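Local coordinates for protein TRAP-T family transporter, DctP (Periplasmic binding) subunit (Sulfitobacter sp. NAS-14.1, PDB 4PF8) that binds beta-D-galacturonate as the periplasmic solute-binding subunit of a TRAP transporter, and probably delivers it to the membrane components for uptake, at residues 176-179 against 180-183; 157-160 against 161-164. All blocks are in the same frame, centred on the assembly; numbering follows the deposited sequence.

Contact 1: residues 176-179 against 180-183; sequences GMIE and SMGG
Ser180 grips the carbonyl of Gly176 twice, one turn back along the helix. Its amide N lies 2.9 Å from Gly176 O in an ordinary helical bond, and its hydroxyl donates to the same oxygen, with OG 2.8 Å from Gly176 O. The two donors come from opposite faces of the carbonyl plane, and neither lies in it. The side chain can fold back like this because OG stands anti to its own carbonyl carbon (chi1 -72°), beside the backbone N that makes the other bond.

Ile178 O is also doubly engaged: Met181 N, 3.0 Å from Ile178 O, and Gly183 N, 2.9 Å from Ile178 O, approach it from opposite faces. Together with the bond of 2.9 Å from Gly182 N to Glu179 O, the link between Gly183 and Ile178 defines a Schellman motif. Gly182, at phi 83°, is its C-prime residue, and the type I turn from Glu179 to Gly182 reverses the backbone where helix 172-179 ends.

Gly183 then passes close over a branch of Ile178, with CG2 of Ile178 3.6 Å from Gly183 CA, so that the methyl packs directly on the glycine backbone. The selenomethionine Met181 bends at chi3 and carries its CE back along the helix, 3.7 Å from Met177 O; the same CE makes a looser apolar contact with Ile178 CD1. Farther out, Phe148 of strand 146-150 touches both Ile178 and Met181, while Val166 and Val168 of strand 165-168 pack on Ile178. Met177, the other selenomethionine, reaches His229 and Leu230 of strand 223-230 and also touches Met300; its side chain is about 11 Å from the bound galacturonate, beyond direct contact with the sugar.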
# COMPACT_ATOMS: atom_id res chain seq x y z
N GLY A 176 9.48 11.87 7.37
CA GLY A 176 9.40 13.30 7.12
C GLY A 176 7.98 13.84 7.29
O GLY A 176 7.76 14.93 7.80
N MSE A 177 7.00 13.05 6.87
CA MSE A 177 5.60 13.43 7.00
C MSE A 177 5.21 13.64 8.46
O MSE A 177 4.58 14.65 8.81
CB MSE A 177 4.75 12.34 6.36
CG MSE A 177 3.28 12.38 6.66
SE MSE A 177 2.43 10.95 5.64
CE MSE A 177 3.49 11.21 4.09
N ILE A 178 5.57 12.69 9.31
CA ILE A 178 5.22 12.76 10.72
C ILE A 178 6.00 13.90 11.41
O ILE A 178 5.44 14.66 12.21
CB ILE A 178 5.51 11.42 11.42
CG1 ILE A 178 4.65 10.32 10.83
CG2 ILE A 178 5.24 11.50 12.90
CD1 ILE A 178 3.22 10.61 10.83
N GLU A 179 7.29 14.02 11.09
CA GLU A 179 8.12 15.06 11.69
C GLU A 179 7.63 16.46 11.31
O GLU A 179 7.72 17.42 12.10
CB GLU A 179 9.59 14.87 11.27
CG GLU A 179 10.22 13.68 11.95
CD GLU A 179 11.71 13.52 11.67
OE1 GLU A 179 12.32 12.66 12.34
OE2 GLU A 179 12.26 14.23 10.79
N SER A 180 7.10 16.60 10.09
CA SER A 180 6.63 17.91 9.64
C SER A 180 5.43 18.35 10.45
O SER A 180 5.09 19.53 10.47
CB SER A 180 6.28 17.84 8.16
OG SER A 180 7.46 17.73 7.37
N MSE A 181 4.78 17.42 11.15
CA MSE A 181 3.68 17.80 12.05
C MSE A 181 4.07 17.71 13.51
O MSE A 181 3.23 17.82 14.40
CB MSE A 181 2.46 16.95 11.78
CG MSE A 181 1.89 17.20 10.39
SE MSE A 181 0.34 16.13 10.08
CE MSE A 181 1.12 14.45 9.99
N GLY A 182 5.36 17.53 13.76
CA GLY A 182 5.88 17.53 15.11
C GLY A 182 5.73 16.20 15.83
O GLY A 182 5.94 16.14 17.05
N GLY A 183 5.41 15.14 15.10
CA GLY A 183 5.31 13.82 15.69
C GLY A 183 6.66 13.12 15.73
O GLY A 183 7.66 13.63 15.20

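Contact 2: residues 157-160 against 161-164; sequences TPED and VQGM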
# COMPACT_ATOMS: atom_id res chain seq x y z
N THR A 157 -6.37 18.73 13.54
CA THR A 157 -5.42 19.63 12.89
C THR A 157 -4.03 19.02 13.02
O THR A 157 -3.80 18.14 13.86
CB THR A 157 -5.36 21.02 13.58
OG1 THR A 157 -4.73 20.88 14.85
CG2 THR A 157 -6.74 21.59 13.75
N PRO A 158 -3.08 19.49 12.19
CA PRO A 158 -1.73 18.92 12.29
C PRO A 158 -1.14 19.11 13.67
O PRO A 158 -0.36 18.26 14.11
CB PRO A 158 -0.93 19.70 11.25
CG PRO A 158 -1.94 20.28 10.31
CD PRO A 158 -3.22 20.43 11.06
N GLU A 159 -1.51 20.17 14.37
CA GLU A 159 -0.94 20.44 15.68
C GLU A 159 -1.26 19.30 16.68
O GLU A 159 -0.55 19.10 17.68
CB GLU A 159 -1.44 21.79 16.19
CG GLU A 159 -0.83 23.00 15.45
CD GLU A 159 -1.29 23.13 13.99
OE1 GLU A 159 -0.45 23.54 13.15
OE2 GLU A 159 -2.47 22.85 13.68
N ASP A 160 -2.32 18.54 16.39
CA ASP A 160 -2.74 17.47 17.28
C ASP A 160 -1.75 16.29 17.23
O ASP A 160 -1.71 15.46 18.13
CB ASP A 160 -4.15 16.99 16.93
CG ASP A 160 -5.22 18.01 17.29
OD1 ASP A 160 -5.00 18.79 18.26
OD2 ASP A 160 -6.27 18.04 16.61
N VAL A 161 -0.93 16.24 16.19
CA VAL A 161 0.07 15.18 16.08
C VAL A 161 1.35 15.48 16.87
O VAL A 161 2.16 14.60 17.10
CB VAL A 161 0.40 14.93 14.59
CG1 VAL A 161 1.44 13.82 14.41
CG2 VAL A 161 -0.86 14.57 13.84
N GLN A 162 1.52 16.72 17.32
CA GLN A 162 2.72 17.08 18.07
C GLN A 162 2.95 16.16 19.27
O GLN A 162 2.08 15.98 20.12
CB GLN A 162 2.60 18.53 18.54
CG GLN A 162 2.81 19.52 17.44
CD GLN A 162 2.66 20.95 17.90
OE1 GLN A 162 2.35 21.23 19.06
NE2 GLN A 162 2.84 21.87 16.98
N GLY A 163 4.15 15.60 19.33
CA GLY A 163 4.54 14.77 20.46
C GLY A 163 4.05 13.34 20.35
O GLY A 163 4.39 12.50 21.17
N MSE A 164 3.24 13.04 19.35
CA MSE A 164 2.67 11.70 19.24
C MSE A 164 3.68 10.73 18.67
O MSE A 164 4.39 11.06 17.73
CB MSE A 164 1.43 11.72 18.34
CG MSE A 164 0.62 10.46 18.32
SE MSE A 164 -1.13 10.83 17.51
CE MSE A 164 -1.96 11.87 18.87
O HOH W 1 2.20 20.53 14.00
O HOH W 2 -0.66 17.84 20.32
O HOH W 3 -0.37 14.94 20.28
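Gln162 lies back over the carbonyl of Glu159, and its backbone N also bonds to it, with Gln162 N 3.2 Å from Glu159 O, from above the carbonyl plane. Starting at the backbone, CB of Gln162 is 3.3 Å from Glu159 O and CG of Gln162 is 3.4 Å from the same atom; CD still passes close to it. The chain is extended beyond CG, with chi2 179°, and runs beside Glu159 in the same direction. At the tip, NE2 of Gln162 comes to 4.1 Å from Glu159 CG, a packing contact, with amide and carboxylate planes 79° apart. A water bridges NE2 weakly to Pro158 O.

The bond from Val161 N to Pro158 O, 3.0 Å, and that from Gln162 N to Glu159 O close two overlapping turns. Just before them, the backbone N atoms of Thr157 (3.1 Å from Asp160 OD2) and Asn156 both donate to Asp160 OD2, tying the carboxylate to the incoming chain. Val161 to Met164 follows as a type II turn, with Gly163 at positive phi. Residues 157-164 form the later part of the connection from strand 146-150 to strand 165-168, with Pro158 against Ala295, Phe296 and Ala299 of helix 293-299.

From the N terminus, the chain leaves strand 146-150 and first makes the turns of contact 2, which lead into strand 165-168. Helix 172-179 follows, and contact 1 ends it and sends the chain into strand 184-187, parallel to 165-168; strand, helix and strand thus form a beta-alpha-beta unit. The contacts are in series, neither nested nor crossed, yet their centres are only about 8 Å apart. Met181 CG lies 3.9 Å from Pro158 CB, and Gly163 N and Gly182 O, 3.0 Å apart, probably form a hydrogen bond between the two turns, joining the segments that lead into strands 165-168 and 184-187.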